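Local structure of glycoside hydrolase family 88 protein (Bacteroides vulgatus, 4Q88) at residues A42-G47 and F342-F347; H140-L145 and G213-A218; F207-D212 and R259-P264; P270-T275 and G319-V324; G274-T279 and N305-T310. The protein is not characterised in detail but probably acts as a hydrolase, as expected of glycoside hydrolase family 88, whose studied members release unsaturated uronic acid residues from oligosaccharides. One frame throughout, in Å; residues are numbered along the deposited sequence. Where two conformers were deposited one is given.

Interaction 1 of 5, residues A42-G47 and F342-F347; sequences AVYHTG and FGIGAF
Tyr-44 and Gly-345 bring their backbones together at the middle of the contact, CA to CA 4.1 Å. With no side chain on Gly-345 or on Gly-47, the segment axes approach to 7.3 Å at a crossing angle of 21°, and Gly-47 CA rests 3.8 Å from Gly-345 O. On one flank Val-43 CG1, set anti to the backbone N (chi1 170°), lies 3.6 Å from Phe-342 O and 4.0 Å from Phe-342 CB. On the other, Ile-344 CG2 meets the edge of the Tyr-44 ring at CD1 (4.2 Å). These near-parallel helices, 39-55 and 341-358, are the second and the last helix of the chain, and their pairing is consistent with closure of the inner ring of the (alpha/alpha)6 barrel of this clan. Further out, Tyr-44 OH is hydrogen-bonded to Asn-24 and Gln-28 of helix 13-30. Thr-46 OG1 donates to Val-43 O in its carbonyl plane (2.7 Å), an oxygen that also takes Gly-47 N.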
# COMPACT_ATOMS: atom_id res chain seq x y z
N ALA A 42 9.54 -3.53 -3.51
CA ALA A 42 9.54 -2.65 -2.38
C ALA A 42 8.26 -2.78 -1.55
O ALA A 42 8.31 -2.65 -0.34
CB ALA A 42 9.70 -1.19 -2.82
N VAL A 43 7.12 -3.02 -2.20
CA VAL A 43 5.85 -3.25 -1.44
C VAL A 43 5.97 -4.56 -0.62
O VAL A 43 5.56 -4.61 0.51
CB VAL A 43 4.61 -3.24 -2.34
CG1 VAL A 43 3.35 -3.72 -1.59
CG2 VAL A 43 4.42 -1.82 -2.85
N TYR A 44 6.56 -5.60 -1.21
CA TYR A 44 6.79 -6.85 -0.49
C TYR A 44 7.59 -6.48 0.79
O TYR A 44 7.22 -6.88 1.91
CB TYR A 44 7.50 -7.93 -1.30
CG TYR A 44 8.03 -8.94 -0.29
CD1 TYR A 44 7.18 -9.85 0.32
CD2 TYR A 44 9.35 -8.85 0.15
CE1 TYR A 44 7.65 -10.72 1.34
CE2 TYR A 44 9.83 -9.71 1.15
CZ TYR A 44 8.98 -10.63 1.73
OH TYR A 44 9.43 -11.40 2.76
N HIS A 45 8.66 -5.67 0.64
CA HIS A 45 9.46 -5.28 1.82
C HIS A 45 8.67 -4.53 2.85
O HIS A 45 8.95 -4.69 4.02
CB HIS A 45 10.78 -4.61 1.46
CG HIS A 45 11.74 -5.58 0.88
ND1 HIS A 45 12.49 -6.42 1.68
CD2 HIS A 45 11.95 -5.99 -0.39
CE1 HIS A 45 13.20 -7.23 0.92
NE2 HIS A 45 12.86 -7.01 -0.34
N THR A 46 7.73 -3.66 2.48
CA THR A 46 6.81 -3.09 3.51
C THR A 46 6.06 -4.17 4.31
O THR A 46 5.92 -4.06 5.54
CB THR A 46 5.82 -2.02 2.93
OG1 THR A 46 4.80 -2.59 2.10
CG2 THR A 46 6.58 -0.98 2.17
N GLY A 47 5.62 -5.23 3.67
CA GLY A 47 5.03 -6.35 4.36
C GLY A 47 5.99 -7.06 5.27
O GLY A 47 5.69 -7.36 6.43
N PHE A 342 3.96 -8.15 -4.55
CA PHE A 342 3.29 -7.04 -3.92
C PHE A 342 2.00 -7.44 -3.21
O PHE A 342 1.63 -6.83 -2.21
CB PHE A 342 3.04 -5.90 -4.92
CG PHE A 342 2.05 -6.24 -5.99
CD1 PHE A 342 0.68 -6.03 -5.78
CD2 PHE A 342 2.47 -6.73 -7.19
CE1 PHE A 342 -0.25 -6.39 -6.76
CE2 PHE A 342 1.54 -7.09 -8.17
CZ PHE A 342 0.20 -6.92 -7.96
N GLY A 343 1.35 -8.47 -3.73
CA GLY A 343 0.14 -9.05 -3.18
C GLY A 343 0.39 -9.86 -1.94
O GLY A 343 -0.37 -9.84 -1.01
N ILE A 344 1.52 -10.54 -1.90
CA ILE A 344 2.00 -11.21 -0.69
C ILE A 344 2.29 -10.16 0.35
O ILE A 344 1.89 -10.30 1.49
CB ILE A 344 3.23 -12.04 -0.97
CG1 ILE A 344 2.83 -13.21 -1.89
CG2 ILE A 344 3.88 -12.51 0.34
CD1 ILE A 344 3.97 -14.03 -2.44
N GLY A 345 2.89 -9.05 -0.07
CA GLY A 345 3.09 -7.93 0.86
C GLY A 345 1.79 -7.43 1.51
O GLY A 345 1.70 -7.28 2.76
N ALA A 346 0.81 -7.16 0.66
CA ALA A 346 -0.51 -6.75 1.14
C ALA A 346 -1.18 -7.77 2.08
O ALA A 346 -1.69 -7.39 3.16
CB ALA A 346 -1.41 -6.43 -0.03
N PHE A 347 -1.12 -9.06 1.71
CA PHE A 347 -1.60 -10.13 2.56
C PHE A 347 -0.94 -10.12 3.95
O PHE A 347 -1.62 -10.16 4.96
CB PHE A 347 -1.41 -11.47 1.88
CG PHE A 347 -1.93 -12.65 2.69
CD1 PHE A 347 -1.16 -13.20 3.70
CD2 PHE A 347 -3.19 -13.16 2.47
CE1 PHE A 347 -1.65 -14.29 4.46
CE2 PHE A 347 -3.67 -14.23 3.21
CZ PHE A 347 -2.92 -14.77 4.19

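Interaction 2 of 5, residues H140-L145 and G213-A218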
# COMPACT_ATOMS: atom_id res chain seq x y z
N HIS A 140 0.20 11.62 -9.42
CA HIS A 140 -0.81 11.75 -10.49
C HIS A 140 -1.54 10.42 -10.82
O HIS A 140 -2.27 10.32 -11.83
CB HIS A 140 -0.14 12.28 -11.82
CG HIS A 140 1.09 11.53 -12.23
ND1 HIS A 140 1.07 10.43 -13.05
CD2 HIS A 140 2.40 11.74 -11.93
CE1 HIS A 140 2.30 9.96 -13.21
NE2 HIS A 140 3.13 10.76 -12.57
N TRP A 141 -1.30 9.39 -9.99
CA TRP A 141 -1.99 8.08 -10.07
C TRP A 141 -2.24 7.64 -8.65
O TRP A 141 -1.42 7.94 -7.75
CB TRP A 141 -1.22 7.09 -10.97
CG TRP A 141 -0.07 6.44 -10.35
CD1 TRP A 141 0.02 5.12 -10.01
CD2 TRP A 141 1.21 7.03 -10.02
NE1 TRP A 141 1.28 4.85 -9.46
CE2 TRP A 141 2.00 6.02 -9.42
CE3 TRP A 141 1.73 8.32 -10.11
CZ2 TRP A 141 3.27 6.26 -8.92
CZ3 TRP A 141 2.99 8.57 -9.59
CH2 TRP A 141 3.76 7.53 -9.04
N VAL A 142 -3.38 7.00 -8.37
CA VAL A 142 -3.77 6.83 -6.97
C VAL A 142 -2.78 5.95 -6.17
O VAL A 142 -2.57 6.19 -4.99
CB VAL A 142 -5.21 6.32 -6.83
CG1 VAL A 142 -5.31 4.86 -7.25
CG2 VAL A 142 -5.71 6.46 -5.39
N ASP A 143 -2.13 5.00 -6.86
CA ASP A 143 -1.23 4.06 -6.19
C ASP A 143 -0.06 4.82 -5.49
O ASP A 143 0.52 4.33 -4.51
CB ASP A 143 -0.62 3.03 -7.13
CG ASP A 143 -1.56 2.47 -8.19
OD1 ASP A 143 -2.49 3.14 -8.67
OD2 ASP A 143 -1.25 1.38 -8.64
N ALA A 144 0.27 6.01 -5.99
CA ALA A 144 1.33 6.85 -5.47
C ALA A 144 1.12 7.14 -4.02
O ALA A 144 2.10 7.34 -3.28
CB ALA A 144 1.41 8.18 -6.19
N LEU A 145 -0.14 7.22 -3.59
CA LEU A 145 -0.35 7.45 -2.18
C LEU A 145 0.27 6.40 -1.26
O LEU A 145 0.80 6.75 -0.20
CB LEU A 145 -1.84 7.65 -1.85
CG LEU A 145 -2.59 8.75 -2.64
CD1 LEU A 145 -4.01 8.87 -2.09
CD2 LEU A 145 -1.86 10.08 -2.53
N GLY A 213 -7.50 0.48 -2.45
CA GLY A 213 -6.74 -0.23 -1.40
C GLY A 213 -5.45 0.49 -1.06
O GLY A 213 -5.12 0.68 0.12
N TRP A 214 -4.69 0.85 -2.10
CA TRP A 214 -3.44 1.58 -1.85
C TRP A 214 -3.73 2.85 -1.02
O TRP A 214 -3.06 3.13 -0.00
CB TRP A 214 -2.77 1.99 -3.18
CG TRP A 214 -2.16 0.90 -4.01
CD1 TRP A 214 -2.34 0.74 -5.36
CD2 TRP A 214 -1.24 -0.13 -3.61
NE1 TRP A 214 -1.59 -0.28 -5.80
CE2 TRP A 214 -0.95 -0.88 -4.75
CE3 TRP A 214 -0.66 -0.52 -2.41
CZ2 TRP A 214 -0.11 -1.96 -4.73
CZ3 TRP A 214 0.17 -1.63 -2.40
CH2 TRP A 214 0.45 -2.31 -3.55
N ALA A 215 -4.76 3.61 -1.41
CA ALA A 215 -5.06 4.85 -0.75
C ALA A 215 -5.47 4.65 0.71
O ALA A 215 -4.96 5.34 1.62
CB ALA A 215 -6.17 5.62 -1.50
N PHE A 216 -6.36 3.69 0.95
CA PHE A 216 -6.89 3.42 2.29
C PHE A 216 -5.77 2.91 3.23
O PHE A 216 -5.65 3.41 4.37
CB PHE A 216 -8.01 2.40 2.19
CG PHE A 216 -8.79 2.18 3.44
CD1 PHE A 216 -9.49 3.19 4.04
CD2 PHE A 216 -8.97 0.87 3.91
CE1 PHE A 216 -10.24 2.96 5.18
CE2 PHE A 216 -9.77 0.64 5.01
CZ PHE A 216 -10.42 1.66 5.64
N ALA A 217 -4.98 1.95 2.77
CA ALA A 217 -3.81 1.48 3.58
C ALA A 217 -2.78 2.61 3.80
O ALA A 217 -2.18 2.69 4.86
CB ALA A 217 -3.13 0.32 2.92
N ALA A 218 -2.59 3.45 2.78
CA ALA A 218 -1.74 4.63 2.91
C ALA A 218 -2.15 5.52 4.04
O ALA A 218 -1.28 6.00 4.83
CB ALA A 218 -1.63 5.38 1.59
O HOH W 1 -0.88 -1.38 -8.59
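Asp-143 lies obliquely against the pyrrole part of the Trp-214 indole, and its side chain can be followed atom by atom. CB sits 3.4 Å from Trp-214 CD1, and CG is at the same distance from that atom. The tip oxygen OD2 has moved along the ring to 3.3 Å from Trp-214 NE1, with the carboxylate and ring planes 34° apart. Water 1 bridges the two groups: it donates to Asp-143 OD2 (2.8 Å) and accepts from Trp-214 NE1 (3.1 Å), lying in the plane of the indole at its edge. The CG of Asp-143 stands beside its own backbone N (chi1 -40°), which turns the carboxylate along the indole. Asp-143 belongs to a type I turn, Trp-141 to Ala-144, that leads into helix 144-159, so the contact sets the start of that helix against helix 209-225, both probably inner helices of the barrel. Beyond the carboxylate, toward Leu-145, the meeting is apolar. Ala-215 CB receives both Val-142 CG2 (4.0 Å) and Leu-145 CD1 (3.9 Å), and Ala-218 CB packs on the Leu-145 backbone, 3.3 Å from its O. Helix 233-249 adds Met-243 beside Ala-215, while Leu-277 and Met-147 touch Trp-214.

Interaction 3 of 5, residues F207-D212 and R259-P264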
# COMPACT_ATOMS: atom_id res chain seq x y z
N PHE A 207 -14.35 2.68 -10.03
CA PHE A 207 -13.38 2.82 -8.96
C PHE A 207 -12.57 1.54 -8.85
O PHE A 207 -13.13 0.46 -8.55
CB PHE A 207 -14.07 3.16 -7.63
CG PHE A 207 -14.78 4.49 -7.64
CD1 PHE A 207 -14.05 5.66 -7.63
CD2 PHE A 207 -16.16 4.56 -7.59
CE1 PHE A 207 -14.67 6.88 -7.61
CE2 PHE A 207 -16.79 5.76 -7.58
CZ PHE A 207 -16.06 6.94 -7.61
N TRP A 208 -11.27 1.63 -9.16
CA TRP A 208 -10.43 0.44 -9.12
C TRP A 208 -10.14 0.01 -7.71
O TRP A 208 -9.57 0.80 -6.94
CB TRP A 208 -9.14 0.71 -9.88
CG TRP A 208 -8.21 -0.43 -10.01
CD1 TRP A 208 -8.52 -1.72 -10.30
CD2 TRP A 208 -6.78 -0.36 -9.96
NE1 TRP A 208 -7.36 -2.48 -10.38
CE2 TRP A 208 -6.29 -1.66 -10.17
CE3 TRP A 208 -5.86 0.67 -9.69
CZ2 TRP A 208 -4.91 -1.95 -10.22
CZ3 TRP A 208 -4.48 0.36 -9.66
CH2 TRP A 208 -4.04 -0.95 -9.91
N SER A 209 -10.38 -1.26 -7.39
CA SER A 209 -10.17 -1.79 -6.04
C SER A 209 -8.75 -1.69 -5.54
O SER A 209 -8.53 -1.12 -4.45
CB SER A 209 -10.58 -3.29 -5.96
OG SER A 209 -10.36 -3.83 -4.66
N ARG A 210 -7.76 -2.22 -6.26
CA ARG A 210 -6.38 -2.15 -5.72
C ARG A 210 -5.99 -0.67 -5.56
O ARG A 210 -5.34 -0.30 -4.57
CB ARG A 210 -5.38 -2.93 -6.60
CG ARG A 210 -4.00 -2.59 -6.22
CD ARG A 210 -2.99 -3.63 -6.63
NE ARG A 210 -2.71 -3.71 -8.05
CZ ARG A 210 -2.82 -4.81 -8.79
NH1 ARG A 210 -2.45 -4.78 -10.08
NH2 ARG A 210 -3.29 -5.93 -8.28
N GLY A 211 -6.44 0.21 -6.45
CA GLY A 211 -6.16 1.67 -6.36
C GLY A 211 -6.65 2.25 -5.02
O GLY A 211 -5.91 2.95 -4.28
N ASP A 212 -7.91 2.03 -4.72
CA ASP A 212 -8.47 2.47 -3.47
C ASP A 212 -7.90 1.73 -2.27
O ASP A 212 -7.75 2.37 -1.17
CB ASP A 212 -9.99 2.47 -3.47
CG ASP A 212 -10.53 3.65 -4.21
OD1 ASP A 212 -10.54 4.72 -3.61
OD2 ASP A 212 -10.81 3.54 -5.45
N ARG A 259 -12.76 -5.90 -8.72
CA ARG A 259 -11.81 -4.97 -9.27
C ARG A 259 -12.43 -3.59 -9.64
O ARG A 259 -11.75 -2.58 -9.50
CB ARG A 259 -11.16 -5.60 -10.49
CG ARG A 259 -10.16 -6.72 -10.14
CD ARG A 259 -9.89 -7.53 -11.41
NE ARG A 259 -10.94 -8.50 -11.61
CZ ARG A 259 -11.11 -9.19 -12.72
NH1 ARG A 259 -10.19 -9.11 -13.72
NH2 ARG A 259 -12.14 -10.05 -12.81
N SER A 260 -13.67 -3.58 -10.15
CA SER A 260 -14.45 -2.37 -10.27
C SER A 260 -15.42 -2.38 -9.11
O SER A 260 -16.34 -3.22 -9.05
CB SER A 260 -15.20 -2.28 -11.63
OG SER A 260 -15.79 -1.02 -11.77
N LEU A 261 -15.16 -1.53 -8.12
CA LEU A 261 -15.76 -1.68 -6.80
C LEU A 261 -17.29 -1.66 -6.80
O LEU A 261 -17.89 -2.45 -6.08
CB LEU A 261 -15.23 -0.59 -5.84
CG LEU A 261 -13.81 -0.77 -5.36
CD1 LEU A 261 -13.29 0.53 -4.70
CD2 LEU A 261 -13.67 -1.95 -4.42
N ILE A 262 -17.87 -0.79 -7.63
CA ILE A 262 -19.32 -0.72 -7.68
C ILE A 262 -19.94 -1.25 -8.99
O ILE A 262 -21.13 -1.14 -9.18
CB ILE A 262 -19.84 0.65 -7.25
CG1 ILE A 262 -19.35 1.74 -8.19
CG2 ILE A 262 -19.36 0.99 -5.82
CD1 ILE A 262 -20.08 3.06 -7.95
N ASP A 263 -19.15 -1.96 -9.81
CA ASP A 263 -19.66 -2.77 -10.95
C ASP A 263 -19.03 -4.17 -10.90
O ASP A 263 -18.10 -4.49 -11.66
CB ASP A 263 -19.40 -2.10 -12.25
CG ASP A 263 -20.23 -2.71 -13.39
OD1 ASP A 263 -20.73 -3.83 -13.22
OD2 ASP A 263 -20.41 -2.06 -14.44
N PRO A 264 -19.53 -5.01 -10.01
CA PRO A 264 -18.95 -6.35 -9.93
C PRO A 264 -19.08 -7.14 -11.23
O PRO A 264 -18.17 -7.92 -11.53
CB PRO A 264 -19.75 -7.04 -8.80
CG PRO A 264 -20.72 -6.06 -8.31
CD PRO A 264 -20.49 -4.74 -8.93
O HOH W 2 -16.65 0.81 -9.82
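Leu-261 drives its side chain between Phe-207, Ser-209 and Asp-212. Its chi1 of -73° aims CG at Phe-207 O and Ser-209, and there the methyls part: CD1 goes to Phe-207 CB (4.0 Å) and to the carboxylate of Asp-212, CD2 to Ser-209 CB (3.7 Å). The Asp-212 carboxylate finds its polar partner elsewhere, OD1 accepting from Tyr-187 N. Trp-208 CG is anti to the backbone N (chi1 -176°), and although its CB points away from the loop, the indole edge swings back to place CD1 3.4 Å from Arg-259 O. One face of that indole covers the backbone N of Gly-211. The backbones make a single beta bridge between Trp-208 and Ser-260, just where Trp-208, as N-cap, precedes helix 209-225; the loop 259-264 is thereby tied to the start of this helix, probably an inner one of the barrel. Leu-261 N donates to Phe-207 O (2.9 Å), nearly straight at 171°, and Ser-209 N donates to Arg-259 O (2.8 Å) from above the carbonyl plane. Water 2 joins the two segments, accepting from Phe-207 N and Ile-262 N and donating to Ser-260 OG, which is also hydrogen-bonded to Asp-206 OD1.

Interaction 4 of 5, residues P270-T275 and G319-V324; sequences PETSGT and GYIQPV
Thr-272 and Glu-271 make the tight, buried half of this contact. Thr-272 OG1 donates to Gly-319 O (2.7 Å), and its backbone N to Tyr-320 O (2.9 Å), the latter arriving from well above the carbonyl plane. Glu-271 bends at chi2 (-78°) so that its carboxylate folds back over the first turn of the helix. OE2 is gripped by three donors: Gln-322 N on the anti lone pair (2.9 Å, 175° at the hydrogen), Ser-273 OG on the syn side (2.6 Å), and Ser-273 N from above the carboxylate plane. OE1 uses its syn lone pair for Gly-274 N. With both oxygens engaged, the group can hardly rotate. Ile-321 packs alongside, CG1 against Thr-272 CB and CG2 against Ser-273 CB. The other parts are looser and partly exposed. Pro-270 meets the Tyr-320 ring obliquely, CB to CD1 3.8 Å, with van der Waals contact alone. At the far end the side-chain amide of Gln-322 is joined to the carboxylate by water 3, which donates to Gln-322 OE1 and weakly to Glu-271 OE1; that amide oxygen also accepts from Trp-208 NE1. The whole is a glutamate N-cap, in which a side chain takes the amides of Ser-273 and Gly-274, while Tyr-320 O takes that of Thr-272, and a crossing loop is pinned to the start of helix 272-287.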
# COMPACT_ATOMS: atom_id res chain seq x y z
N PRO A 270 -13.55 -13.02 -7.27
CA PRO A 270 -12.53 -12.66 -6.29
C PRO A 270 -11.34 -11.90 -6.86
O PRO A 270 -10.86 -12.19 -7.98
CB PRO A 270 -12.02 -14.00 -5.78
CG PRO A 270 -12.89 -15.05 -6.31
CD PRO A 270 -13.83 -14.48 -7.32
N GLU A 271 -10.83 -10.97 -6.04
CA GLU A 271 -9.54 -10.34 -6.25
C GLU A 271 -8.94 -10.09 -4.85
O GLU A 271 -9.64 -9.65 -3.94
CB GLU A 271 -9.62 -9.05 -7.09
CG GLU A 271 -8.27 -8.67 -7.71
CD GLU A 271 -7.30 -7.99 -6.73
OE1 GLU A 271 -7.79 -7.15 -5.95
OE2 GLU A 271 -6.06 -8.30 -6.76
N THR A 272 -7.67 -10.44 -4.69
CA THR A 272 -7.04 -10.47 -3.36
C THR A 272 -6.34 -9.18 -2.94
O THR A 272 -6.29 -8.88 -1.74
CB THR A 272 -6.08 -11.64 -3.30
OG1 THR A 272 -6.86 -12.85 -3.36
CG2 THR A 272 -5.22 -11.63 -2.01
N SER A 273 -5.67 -8.51 -3.87
CA SER A 273 -4.77 -7.43 -3.45
C SER A 273 -5.54 -6.25 -2.92
O SER A 273 -5.20 -5.74 -1.85
CB SER A 273 -3.80 -7.02 -4.56
OG SER A 273 -4.48 -6.56 -5.73
N GLY A 274 -6.61 -5.83 -3.59
CA GLY A 274 -7.46 -4.79 -3.02
C GLY A 274 -8.05 -5.19 -1.67
O GLY A 274 -7.88 -4.51 -0.64
N THR A 275 -8.61 -6.39 -1.65
CA THR A 275 -9.18 -6.95 -0.46
C THR A 275 -8.19 -6.92 0.69
O THR A 275 -8.59 -6.55 1.80
CB THR A 275 -9.67 -8.40 -0.70
OG1 THR A 275 -10.63 -8.38 -1.79
CG2 THR A 275 -10.27 -8.97 0.49
N GLY A 319 -3.15 -16.40 -3.86
CA GLY A 319 -3.72 -16.40 -5.22
C GLY A 319 -4.75 -15.28 -5.45
O GLY A 319 -5.01 -14.45 -4.57
N TYR A 320 -5.30 -15.28 -6.66
CA TYR A 320 -6.30 -14.30 -7.09
C TYR A 320 -5.79 -12.86 -7.02
O TYR A 320 -6.59 -11.94 -6.89
CB TYR A 320 -7.62 -14.41 -6.32
CG TYR A 320 -8.33 -15.74 -6.42
CD1 TYR A 320 -9.21 -16.01 -7.45
CD2 TYR A 320 -8.09 -16.75 -5.49
CE1 TYR A 320 -9.88 -17.24 -7.53
CE2 TYR A 320 -8.75 -17.98 -5.56
CZ TYR A 320 -9.64 -18.22 -6.58
OH TYR A 320 -10.28 -19.47 -6.60
N ILE A 321 -4.50 -12.66 -7.24
CA ILE A 321 -3.94 -11.31 -7.32
C ILE A 321 -4.01 -10.78 -8.75
O ILE A 321 -3.40 -11.34 -9.69
CB ILE A 321 -2.51 -11.25 -6.75
CG1 ILE A 321 -2.53 -11.63 -5.27
CG2 ILE A 321 -1.91 -9.83 -6.96
CD1 ILE A 321 -1.19 -12.04 -4.72
N GLN A 322 -4.74 -9.68 -8.94
CA GLN A 322 -4.89 -9.07 -10.28
C GLN A 322 -3.47 -8.71 -10.77
O GLN A 322 -2.70 -8.10 -10.03
CB GLN A 322 -5.70 -7.78 -10.21
CG GLN A 322 -5.80 -7.07 -11.56
CD GLN A 322 -6.66 -5.82 -11.52
OE1 GLN A 322 -7.03 -5.32 -10.47
NE2 GLN A 322 -7.02 -5.33 -12.69
N PRO A 323 -3.13 -9.05 -12.00
CA PRO A 323 -1.77 -8.77 -12.50
C PRO A 323 -1.56 -7.28 -12.78
O PRO A 323 -2.51 -6.49 -12.75
CB PRO A 323 -1.71 -9.54 -13.82
CG PRO A 323 -3.10 -9.89 -14.14
CD PRO A 323 -3.83 -10.02 -12.85
N VAL A 324 -0.31 -6.93 -13.07
CA VAL A 324 0.06 -5.57 -13.35
C VAL A 324 -0.05 -5.28 -14.87
O VAL A 324 0.49 -6.01 -15.67
CB VAL A 324 1.52 -5.31 -12.94
CG1 VAL A 324 1.91 -3.87 -13.20
CG2 VAL A 324 1.68 -5.64 -11.46
O HOH W 3 -8.03 -4.82 -7.84

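Interaction 5 of 5, residues G274-T279 and N305-T310; sequences GTALFT and NYLKTT
Helices 272-287 and 293-311, consecutive in the chain, meet here through Leu-307, which projects toward Ala-276 and Thr-279. Leu-307 CD1 lies 4.0 Å from Ala-276 CA and meets Thr-279 tip to tip, 3.7 Å from OG1. The other methyl, CD2, faces Ala-276 CB (4.2 Å) and Thr-275 CG2. Chi1 (-70°) aims the branch at helix 272-287, and chi2 (172°) sets CD1 toward Thr-279 and CD2 toward Ala-276 and Thr-275. Thr-275 CG2 also touches the Tyr-306 ring at CD2 (3.8 Å), the two side chains at about a right angle. The segment axes are 10.5 Å apart and cross at -134°, so these side chains rather than the backbones fill the interface. Such packing of an inner barrel helix against an outer one is expected of the (alpha/alpha)6 fold. Thr-279 OG1 is held by Thr-275 O (2.8 Å), which receives the Thr-279 N-H from the opposite face of its carbonyl plane; the hydroxyl can thus sit in an apolar contact with its hydrogen bond made inside the helix. Tyr-306 OH is hydrogen-bonded to Thr-272 OG1, at the start of helix 272-287, and its ring meets Tyr-256 edge-to-face. Phe-347 and Ala-350 of helix 341-358 cover the same region.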
# COMPACT_ATOMS: atom_id res chain seq x y z
N GLY A 274 -6.61 -5.83 -3.59
CA GLY A 274 -7.46 -4.79 -3.02
C GLY A 274 -8.05 -5.19 -1.67
O GLY A 274 -7.88 -4.51 -0.64
N THR A 275 -8.61 -6.39 -1.65
CA THR A 275 -9.18 -6.95 -0.46
C THR A 275 -8.19 -6.92 0.69
O THR A 275 -8.59 -6.55 1.80
CB THR A 275 -9.67 -8.40 -0.70
OG1 THR A 275 -10.63 -8.38 -1.79
CG2 THR A 275 -10.27 -8.97 0.49
N ALA A 276 -6.95 -7.30 0.44
CA ALA A 276 -5.98 -7.41 1.57
C ALA A 276 -5.62 -6.02 2.10
O ALA A 276 -5.53 -5.80 3.32
CB ALA A 276 -4.71 -8.13 1.10
N LEU A 277 -5.45 -5.07 1.20
CA LEU A 277 -5.19 -3.68 1.60
C LEU A 277 -6.33 -3.08 2.40
O LEU A 277 -6.12 -2.41 3.44
CB LEU A 277 -4.85 -2.82 0.41
CG LEU A 277 -3.52 -3.22 -0.29
CD1 LEU A 277 -3.54 -2.67 -1.69
CD2 LEU A 277 -2.34 -2.72 0.50
N PHE A 278 -7.55 -3.34 1.95
CA PHE A 278 -8.73 -2.87 2.71
C PHE A 278 -8.77 -3.52 4.09
O PHE A 278 -9.05 -2.88 5.09
CB PHE A 278 -10.02 -3.18 2.00
CG PHE A 278 -10.21 -2.42 0.67
CD1 PHE A 278 -9.92 -1.08 0.58
CD2 PHE A 278 -10.75 -3.06 -0.41
CE1 PHE A 278 -10.17 -0.37 -0.58
CE2 PHE A 278 -10.96 -2.38 -1.60
CZ PHE A 278 -10.65 -1.03 -1.70
N THR A 279 -8.52 -4.84 4.15
CA THR A 279 -8.60 -5.55 5.40
C THR A 279 -7.59 -4.97 6.39
O THR A 279 -7.89 -4.83 7.60
CB THR A 279 -8.39 -7.07 5.17
OG1 THR A 279 -9.40 -7.53 4.25
CG2 THR A 279 -8.49 -7.84 6.46
N ASN A 305 -11.84 -13.93 6.46
CA ASN A 305 -12.23 -15.30 6.14
C ASN A 305 -11.97 -15.62 4.67
O ASN A 305 -11.43 -16.69 4.33
CB ASN A 305 -13.69 -15.59 6.51
CG ASN A 305 -14.07 -17.02 6.16
OD1 ASN A 305 -13.54 -17.96 6.73
ND2 ASN A 305 -14.90 -17.18 5.15
N TYR A 306 -12.27 -14.66 3.79
CA TYR A 306 -11.91 -14.83 2.37
C TYR A 306 -10.40 -14.98 2.17
O TYR A 306 -9.93 -15.87 1.43
CB TYR A 306 -12.41 -13.63 1.52
CG TYR A 306 -11.65 -13.58 0.20
CD1 TYR A 306 -12.06 -14.32 -0.88
CD2 TYR A 306 -10.51 -12.78 0.05
CE1 TYR A 306 -11.37 -14.28 -2.08
CE2 TYR A 306 -9.78 -12.76 -1.14
CZ TYR A 306 -10.24 -13.51 -2.20
OH TYR A 306 -9.54 -13.52 -3.36
N LEU A 307 -9.62 -14.11 2.82
CA LEU A 307 -8.18 -14.14 2.65
C LEU A 307 -7.61 -15.50 3.13
O LEU A 307 -6.70 -16.04 2.49
CB LEU A 307 -7.50 -13.03 3.42
CG LEU A 307 -7.78 -11.62 2.81
CD1 LEU A 307 -7.26 -10.52 3.70
CD2 LEU A 307 -7.13 -11.53 1.44
N LYS A 308 -8.09 -15.96 4.28
CA LYS A 308 -7.53 -17.16 4.96
C LYS A 308 -7.97 -18.43 4.24
O LYS A 308 -7.21 -19.40 4.18
CB LYS A 308 -8.00 -17.18 6.41
CG LYS A 308 -7.72 -18.43 7.22
CD LYS A 308 -8.45 -18.37 8.56
CE LYS A 308 -7.76 -19.27 9.58
NZ LYS A 308 -8.52 -19.29 10.87
N THR A 309 -9.18 -18.43 3.70
CA THR A 309 -9.82 -19.64 3.15
C THR A 309 -9.66 -19.78 1.65
O THR A 309 -9.53 -20.90 1.13
CB THR A 309 -11.34 -19.67 3.43
OG1 THR A 309 -11.58 -19.49 4.82
CG2 THR A 309 -11.96 -20.98 2.98
N THR A 310 -9.69 -18.66 0.94
CA THR A 310 -9.66 -18.67 -0.52
C THR A 310 -8.35 -18.17 -1.12
O THR A 310 -7.79 -18.80 -2.01
CB THR A 310 -10.87 -17.90 -1.08
OG1 THR A 310 -12.08 -18.52 -0.62
CG2 THR A 310 -10.86 -17.84 -2.58

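In the fold
Interaction 1 joins helices 39-55 and 341-358, and its long loop encloses all the others. Interactions 2 and 3 share helix 209-225 and interleave along the chain, their centres 13 Å apart; interactions 4 and 5 share helix 272-287, with Gly-274 and Thr-275 in common, and lie 9 Å apart. Trp-214 of interaction 2 packs on Val-43 and Phe-342 of interaction 1, while Arg-210 links interactions 3 and 4 by bonding to Gln-322 O. Phe-278 of interaction 5 lies against interactions 2 and 3. Together the contacts bind neighbouring helices and the loops at their starts into one body, consistent with a single (alpha/alpha)6 barrel.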